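Local atomic coordinates of predicted protein (Acinetobacter sp. RUH2624, PDB entry 4MEA), a protein that probably hydrolyses epoxides to vicinal diols, as a secreted alpha/beta-hydrolase of the Cif virulence-factor family. Residues D163-M166 / F167-G171; A238-G241 / Y242-S245; V281-R285 / A286-A290. All blocks are in the same frame, centred on the assembly; numbering follows the deposited sequence.

Contact 1 (D163-M166 / F167-G171); sequences DRAM and FEYPG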
loop_
_atom_site.group_PDB
_atom_site.type_symbol
_atom_site.label_atom_id
_atom_site.label_comp_id
_atom_site.label_asym_id
_atom_site.label_seq_id
_atom_site.Cartn_x
_atom_site.Cartn_y
_atom_site.Cartn_z
ATOM N N ASP A 163 0.653 16.861 6.212
ATOM C CA ASP A 163 -0.383 17.564 6.954
ATOM C C ASP A 163 -1.539 16.591 7.146
ATOM O O ASP A 163 -1.387 15.397 6.870
ATOM C CB ASP A 163 -0.799 18.899 6.287
ATOM C CG ASP A 163 -1.768 18.721 5.112
ATOM O OD1 ASP A 163 -1.869 17.616 4.556
ATOM O OD2 ASP A 163 -2.427 19.714 4.732
ATOM N N ARG A 164 -2.673 17.085 7.637
ATOM C CA ARG A 164 -3.793 16.224 8.013
ATOM C C ARG A 164 -4.286 15.413 6.817
ATOM O O ARG A 164 -4.850 14.326 6.980
ATOM C CB ARG A 164 -4.944 17.070 8.573
ATOM C CG ARG A 164 -5.545 17.986 7.527
ATOM C CD ARG A 164 -6.419 19.087 8.104
ATOM N NE ARG A 164 -6.976 19.902 7.024
ATOM C CZ ARG A 164 -7.627 21.045 7.203
ATOM N NH1 ARG A 164 -7.804 21.518 8.430
ATOM N NH2 ARG A 164 -8.092 21.717 6.152
ATOM N N ALA A 165 -4.080 15.944 5.616
ATOM C CA ALA A 165 -4.558 15.273 4.406
ATOM C C ALA A 165 -3.789 13.976 4.115
ATOM O O ALA A 165 -4.252 13.116 3.361
ATOM C CB ALA A 165 -4.510 16.220 3.211
ATOM N N MET A 166 -2.620 13.828 4.724
ATOM C CA MET A 166 -1.834 12.613 4.544
ATOM C C MET A 166 -2.511 11.440 5.263
ATOM O O MET A 166 -2.193 10.274 5.016
ATOM C CB MET A 166 -0.397 12.834 5.039
ATOM C CG MET A 166 0.618 11.790 4.594
ATOM S SD MET A 166 2.318 12.327 4.953
ATOM C CE MET A 166 2.691 13.285 3.476
ATOM N N PHE A 167 -3.450 11.761 6.153
ATOM C CA PHE A 167 -4.272 10.755 6.812
ATOM C C PHE A 167 -5.503 10.432 5.964
ATOM O O PHE A 167 -6.398 9.688 6.396
ATOM C CB PHE A 167 -4.732 11.251 8.187
ATOM C CG PHE A 167 -3.633 11.312 9.213
ATOM C CD1 PHE A 167 -2.575 10.424 9.167
ATOM C CD2 PHE A 167 -3.667 12.257 10.227
ATOM C CE1 PHE A 167 -1.556 10.475 10.120
ATOM C CE2 PHE A 167 -2.657 12.312 11.189
ATOM C CZ PHE A 167 -1.603 11.422 11.132
ATOM N N GLU A 168 -5.551 11.000 4.764
ATOM C CA GLU A 168 -6.729 10.863 3.904
ATOM C C GLU A 168 -6.426 10.352 2.493
ATOM O O GLU A 168 -7.314 9.807 1.833
ATOM C CB GLU A 168 -7.482 12.194 3.833
ATOM C CG GLU A 168 -8.049 12.631 5.178
ATOM C CD GLU A 168 -8.468 14.089 5.192
ATOM O OE1 GLU A 168 -8.268 14.779 4.168
ATOM O OE2 GLU A 168 -8.994 14.545 6.231
ATOM N N TYR A 169 -5.191 10.515 2.018
ATOM C CA TYR A 169 -4.887 10.077 0.645
ATOM C C TYR A 169 -5.259 8.610 0.499
ATOM O O TYR A 169 -4.855 7.783 1.319
ATOM C CB TYR A 169 -3.410 10.291 0.280
ATOM C CG TYR A 169 -2.938 11.719 0.438
ATOM C CD1 TYR A 169 -3.712 12.787 -0.015
ATOM C CD2 TYR A 169 -1.721 12.000 1.056
ATOM C CE1 TYR A 169 -3.278 14.100 0.141
ATOM C CE2 TYR A 169 -1.289 13.298 1.231
ATOM C CZ TYR A 169 -2.065 14.342 0.770
ATOM O OH TYR A 169 -1.617 15.625 0.938
ATOM N N PRO A 170 -6.037 8.279 -0.543
ATOM C CA PRO A 170 -6.593 6.930 -0.682
ATOM C C PRO A 170 -5.570 5.881 -1.133
ATOM O O PRO A 170 -4.636 6.181 -1.886
ATOM C CB PRO A 170 -7.688 7.109 -1.739
ATOM C CG PRO A 170 -7.231 8.254 -2.562
ATOM C CD PRO A 170 -6.482 9.181 -1.624
ATOM N N GLY A 171 -5.738 4.650 -0.669
ATOM C CA GLY A 171 -4.848 3.583 -1.089
ATOM C C GLY A 171 -5.158 3.116 -2.498
ATOM O O GLY A 171 -4.288 2.589 -3.204
HETATM O O HOH W 1 -0.172 16.086 3.248
HETATM O O HOH W 2 -7.225 14.165 8.570
HETATM O O HOH W 3 -3.202 8.047 3.570
#
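An Asx turn opening a short 3-10 turn brings Ala165 and Met166 under the ring of Tyr169, in the loop between strand 151-157 and strand 172-173 of this alpha/beta hydrolase. Asp163 starts the turn: its OD1 accepts from Ala165 N at 3.0 Å, with the donor above the carboxylate plane. Phe167 N then bonds to Arg164 O, and Glu168 N to Ala165 O. The bond from Tyr169 N to Ala165 O is weak.

The Tyr169 ring folds back over this backbone. Ala165 O lies 3.3 Å above the ring plane, over its centre. Tyr169 CG stands anti to the carbonyl carbon (chi1 -56°), which turns the ring back toward the preceding turn. Tyr169 CE2 comes 3.4 Å from Met166 CA, and Ala165 CB sits 3.7 Å from Tyr169 OH. Pro160, Leu179 and Phe183 also touch the ring.

The loop is part of the dimer interface. Tyr169 and Gly171 make backbone hydrogen bonds to the second subunit. Phe167 packs on Thr173 of the second subunit, and Pro170 on Phe167 of the second subunit.

Waters bridge the turn at three places. One donates a hydrogen bond to Arg164 O and another to Glu168 OE2. A second water lies between Met166 O and Tyr169 O. The third joins the phenol to the Asx turn, 2.8 Å from Tyr169 OH and 2.6 Å from Asp163 OD1.

Contact 2 (A238-G241 / Y242-S245); sequences AAFG and YYRS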
loop_
_atom_site.group_PDB
_atom_site.type_symbol
_atom_site.label_atom_id
_atom_site.label_comp_id
_atom_site.label_asym_id
_atom_site.label_seq_id
_atom_site.Cartn_x
_atom_site.Cartn_y
_atom_site.Cartn_z
ATOM N N ALA A 238 16.294 3.302 7.010
ATOM C CA ALA A 238 16.291 4.758 7.132
ATOM C C ALA A 238 15.195 5.398 6.271
ATOM O O ALA A 238 14.418 6.225 6.748
ATOM C CB ALA A 238 17.642 5.308 6.745
ATOM N N ALA A 239 15.145 5.026 4.995
ATOM C CA ALA A 239 14.112 5.552 4.111
ATOM C C ALA A 239 12.724 5.377 4.726
ATOM O O ALA A 239 11.905 6.302 4.736
ATOM C CB ALA A 239 14.178 4.864 2.749
ATOM N N PHE A 240 12.447 4.187 5.236
ATOM C CA PHE A 240 11.097 3.924 5.714
ATOM C C PHE A 240 10.877 4.506 7.118
ATOM O O PHE A 240 9.739 4.632 7.581
ATOM C CB PHE A 240 10.737 2.433 5.572
ATOM C CG PHE A 240 10.866 1.914 4.144
ATOM C CD1 PHE A 240 10.436 2.685 3.072
ATOM C CD2 PHE A 240 11.447 0.682 3.878
ATOM C CE1 PHE A 240 10.564 2.218 1.760
ATOM C CE2 PHE A 240 11.578 0.215 2.574
ATOM C CZ PHE A 240 11.131 0.985 1.514
ATOM N N GLY A 241 11.957 4.921 7.779
ATOM C CA GLY A 241 11.793 5.693 9.005
ATOM C C GLY A 241 11.017 6.990 8.771
ATOM O O GLY A 241 10.219 7.399 9.618
ATOM N N TYR A 242 11.249 7.647 7.630
ATOM C CA TYR A 242 10.509 8.872 7.304
ATOM C C TYR A 242 9.026 8.572 7.264
ATOM O O TYR A 242 8.207 9.386 7.695
ATOM C CB TYR A 242 10.976 9.482 5.970
ATOM C CG TYR A 242 12.358 10.091 6.067
ATOM C CD1 TYR A 242 12.523 11.433 6.397
ATOM C CD2 TYR A 242 13.495 9.314 5.867
ATOM C CE1 TYR A 242 13.790 11.996 6.503
ATOM C CE2 TYR A 242 14.767 9.864 5.985
ATOM C CZ TYR A 242 14.904 11.207 6.303
ATOM O OH TYR A 242 16.161 11.762 6.424
ATOM N N TYR A 243 8.687 7.379 6.773
ATOM C CA TYR A 243 7.292 6.993 6.633
ATOM C C TYR A 243 6.666 6.596 7.968
ATOM O O TYR A 243 5.527 6.981 8.257
ATOM C CB TYR A 243 7.119 5.920 5.539
ATOM C CG TYR A 243 7.431 6.485 4.171
ATOM C CD1 TYR A 243 6.440 7.100 3.409
ATOM C CD2 TYR A 243 8.732 6.461 3.664
ATOM C CE1 TYR A 243 6.730 7.657 2.162
ATOM C CE2 TYR A 243 9.032 7.017 2.415
ATOM C CZ TYR A 243 8.026 7.609 1.672
ATOM O OH TYR A 243 8.309 8.162 0.438
ATOM N N ARG A 244 7.407 5.856 8.792
ATOM C CA ARG A 244 6.957 5.550 10.160
ATOM C C ARG A 244 6.741 6.836 10.951
ATOM O O ARG A 244 5.852 6.920 11.810
ATOM C CB ARG A 244 7.991 4.690 10.905
ATOM C CG ARG A 244 8.206 3.322 10.322
ATOM C CD ARG A 244 9.134 2.468 11.204
ATOM N NE ARG A 244 10.540 2.878 11.183
ATOM C CZ ARG A 244 11.422 2.527 10.247
ATOM N NH1 ARG A 244 11.044 1.789 9.209
ATOM N NH2 ARG A 244 12.685 2.932 10.338
ATOM N N SER A 245 7.562 7.838 10.661
ATOM C CA SER A 245 7.532 9.088 11.405
ATOM C C SER A 245 6.536 10.111 10.864
ATOM O O SER A 245 6.467 11.224 11.377
ATOM C CB SER A 245 8.925 9.723 11.431
ATOM O OG SER A 245 9.800 9.025 12.296
#
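Arg244 lays its guanidinium flat against the backbone of Phe240 and Gly241, one turn earlier in helix 233-244 of the helical cap inserted between strands 151-157 and 267-272 of the alpha/beta hydrolase fold. One face of the group meets Gly241 CA, 3.2 Å above the plane, and Phe240 C, both offset toward the rim. The chain bends at chi3 (-72°), and this folds the group back along the helix. Arg244 NH1 comes 3.7 Å from Phe240 CB. NH2 lies close over Gly241, which has no side chain in the way. The charge is met by Asp104 in a salt bridge to NH2, and Lys237 O also accepts from NH2.

Phe240 and Tyr243 cross obliquely. Their contact is loose, with Tyr243 CD2 at the edge of the Phe240 ring, 4.2 Å from Phe240 CD1. Both rings also meet Phe186, and in the pair with Tyr243 the rings stand edge-to-face. His182 and His246 also meet the Tyr243 ring. Phe240 packs on Ala192 and Ile196 of helix 191-198.

The Tyr242 ring lies along the backbone one turn back, its CD2 3.3 Å from Ala238 O. Ala239 O lies in the plane of the ring, at the edge. The phenol OH bonds to Pro93 O, while Tyr106, Leu92 and Leu135 meet the side chain.

Backbone bonds hold the turn. Arg244 N reaches Phe240 O at 2.9 Å, nearly along the C=O axis. At the end of the helix Ser245 N bonds to Gly241 O at 2.9 Å, and Ser245 CB stands 3.2 Å from that same oxygen.

Contact 3 (V281-R285 / A286-A290); sequences VKEMR and ARFVA
Ala286 meets Lys282 one turn back: its N bonds to Lys282 O at 3.0 Å, and its CB lies 3.3 Å from that same oxygen.

Arg287 comes next. Its N donates to Glu283 O, with a second, weak bond to Met284 O. Its CB and CG pass beside Glu283 O, but the rest of the side chain leads away from the helix. The chain bends at chi3 (61°), and NH1 forms salt bridges with Asp163 and Glu254. The cluster is mixed: Arg164 NE is also close to NH1, and Glu283 OE2 is close to Asp163 OD1. The two acids probably offset the neighbouring arginine charge.

Phe288 N bonds to Met284 O at 3.0 Å. The ring crosses the Glu283 chain at a slant. Glu283 CG stands anti to the backbone N (chi1 179°), and the chain runs on extended. Glu283 OE2 ends 3.4 Å from Phe288 CE2, and the carboxylate and ring planes are 83° apart. Glu283 OE1 is held by Ile161 N, which helps fix the carboxylate. Tyr141 meets the Phe288 ring edge-to-face. Helix 279-288 is the crossover helix of a beta-alpha-beta unit in the alpha/beta hydrolase fold, between parallel strands 267-272 and 295-300. Met284 faces both strands, touching Ser267, Ala269 and Tyr295. Its CB also packs on Phe288 CB.

After the wider pi-type turn at 286-288, Val289 N makes a weak bond to Met284 O, five residues back. That oxygen therefore receives three N-H groups, two of them weakly. Val289 CG1 is 3.5 Å from Met284 O; CG2 sits between Met284 O and Arg285 O. A water donates to Arg285 O at 2.7 Å and to Val289 O.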
loop_
_atom_site.group_PDB
_atom_site.type_symbol
_atom_site.label_atom_id
_atom_site.label_comp_id
_atom_site.label_asym_id
_atom_site.label_seq_id
_atom_site.Cartn_x
_atom_site.Cartn_y
_atom_site.Cartn_z
ATOM N N VAL A 281 0.028 21.718 -5.099
ATOM C CA VAL A 281 -0.390 23.044 -5.553
ATOM C C VAL A 281 -1.578 23.543 -4.730
ATOM O O VAL A 281 -1.568 24.669 -4.218
ATOM C CB VAL A 281 -0.736 23.035 -7.056
ATOM C CG1 VAL A 281 -1.373 24.348 -7.472
ATOM C CG2 VAL A 281 0.514 22.748 -7.878
ATOM N N LYS A 282 -2.582 22.684 -4.585
ATOM C CA LYS A 282 -3.770 23.000 -3.809
ATOM C C LYS A 282 -3.466 23.095 -2.323
ATOM O O LYS A 282 -4.005 23.954 -1.625
ATOM C CB LYS A 282 -4.857 21.944 -4.042
ATOM C CG LYS A 282 -5.373 21.897 -5.464
ATOM C CD LYS A 282 -6.478 20.851 -5.596
ATOM C CE LYS A 282 -6.957 20.742 -7.034
ATOM N NZ LYS A 282 -8.079 19.767 -7.166
ATOM N N GLU A 283 -2.604 22.205 -1.840
ATOM C CA GLU A 283 -2.293 22.148 -0.419
ATOM C C GLU A 283 -1.635 23.432 0.059
ATOM O O GLU A 283 -2.086 24.033 1.033
ATOM C CB GLU A 283 -1.378 20.958 -0.094
ATOM C CG GLU A 283 -1.011 20.875 1.402
ATOM C CD GLU A 283 0.101 19.874 1.693
ATOM O OE1 GLU A 283 0.868 19.544 0.769
ATOM O OE2 GLU A 283 0.217 19.425 2.853
ATOM N N MET A 284 -0.561 23.845 -0.616
ATOM C CA MET A 284 0.152 25.061 -0.218
ATOM C C MET A 284 -0.737 26.307 -0.307
ATOM O O MET A 284 -0.766 27.110 0.611
ATOM C CB MET A 284 1.442 25.251 -1.027
ATOM C CG MET A 284 2.551 24.268 -0.665
ATOM S SD MET A 284 4.051 24.591 -1.606
ATOM C CE MET A 284 4.573 26.159 -0.898
ATOM N N ARG A 285 -1.467 26.460 -1.407
ATOM C CA ARG A 285 -2.375 27.590 -1.545
ATOM C C ARG A 285 -3.379 27.641 -0.390
ATOM O O ARG A 285 -3.569 28.691 0.219
ATOM C CB ARG A 285 -3.105 27.556 -2.896
ATOM C CG ARG A 285 -4.037 28.741 -3.121
ATOM C CD ARG A 285 -4.333 28.936 -4.594
ATOM N NE ARG A 285 -4.774 27.697 -5.228
ATOM C CZ ARG A 285 -4.108 27.068 -6.194
ATOM N NH1 ARG A 285 -2.963 27.565 -6.652
ATOM N NH2 ARG A 285 -4.595 25.945 -6.708
ATOM N N ALA A 286 -4.000 26.503 -0.076
ATOM C CA ALA A 286 -5.068 26.455 0.930
ATOM C C ALA A 286 -4.580 26.623 2.365
ATOM O O ALA A 286 -5.301 27.151 3.205
ATOM C CB ALA A 286 -5.870 25.157 0.808
ATOM N N ARG A 287 -3.365 26.166 2.655
ATOM C CA ARG A 287 -2.967 25.996 4.050
ATOM C C ARG A 287 -1.606 26.543 4.480
ATOM O O ARG A 287 -1.400 26.780 5.670
ATOM C CB ARG A 287 -3.049 24.518 4.428
ATOM C CG ARG A 287 -4.389 23.905 4.083
ATOM C CD ARG A 287 -4.669 22.724 4.960
ATOM N NE ARG A 287 -4.713 23.098 6.370
ATOM C CZ ARG A 287 -4.247 22.328 7.344
ATOM N NH1 ARG A 287 -3.684 21.164 7.042
ATOM N NH2 ARG A 287 -4.321 22.723 8.608
ATOM N N PHE A 288 -0.684 26.732 3.538
ATOM C CA PHE A 288 0.709 27.021 3.908
ATOM C C PHE A 288 1.174 28.450 3.634
ATOM O O PHE A 288 2.223 28.865 4.129
ATOM C CB PHE A 288 1.671 26.032 3.225
ATOM C CG PHE A 288 1.712 24.673 3.874
ATOM C CD1 PHE A 288 2.738 24.337 4.742
ATOM C CD2 PHE A 288 0.723 23.738 3.619
ATOM C CE1 PHE A 288 2.779 23.093 5.340
ATOM C CE2 PHE A 288 0.759 22.492 4.218
ATOM C CZ PHE A 288 1.788 22.171 5.081
ATOM N N VAL A 289 0.419 29.194 2.834
ATOM C CA VAL A 289 0.862 30.522 2.428
ATOM C C VAL A 289 0.030 31.625 3.080
ATOM O O VAL A 289 -1.197 31.613 3.016
ATOM C CB VAL A 289 0.867 30.674 0.889
ATOM C CG1 VAL A 289 1.663 29.535 0.248
ATOM C CG2 VAL A 289 -0.541 30.704 0.344
ATOM N N ALA A 290 0.707 32.569 3.725
ATOM C CA ALA A 290 0.024 33.664 4.413
ATOM C C ALA A 290 -0.562 34.668 3.425
ATOM O O ALA A 290 -1.625 35.245 3.665
ATOM C CB ALA A 290 0.971 34.364 5.380
HETATM O O HOH W 4 -2.757 29.275 2.777
#

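In the fold
All three contacts are local turns. They follow in series along the chain, and none nests in or crosses another. Contact 1 comes first, closing a turn in the loop after strand 151-157. Contact 2 closes the last turn of helix 233-244 in the helical cap, and reaches the loop holding Asp104 and Tyr106. Its centre is about 16 Å from that of contact 1, and the two do not touch. Contact 3 comes last, on the helix between strands 267-272 and 295-300. It returns to contact 1 through Arg287 and Asp163. Helix 246-258 joins them: Glu254 OE2 takes a hydrogen bond from Arg164 N and forms a salt bridge with Arg287 NH1.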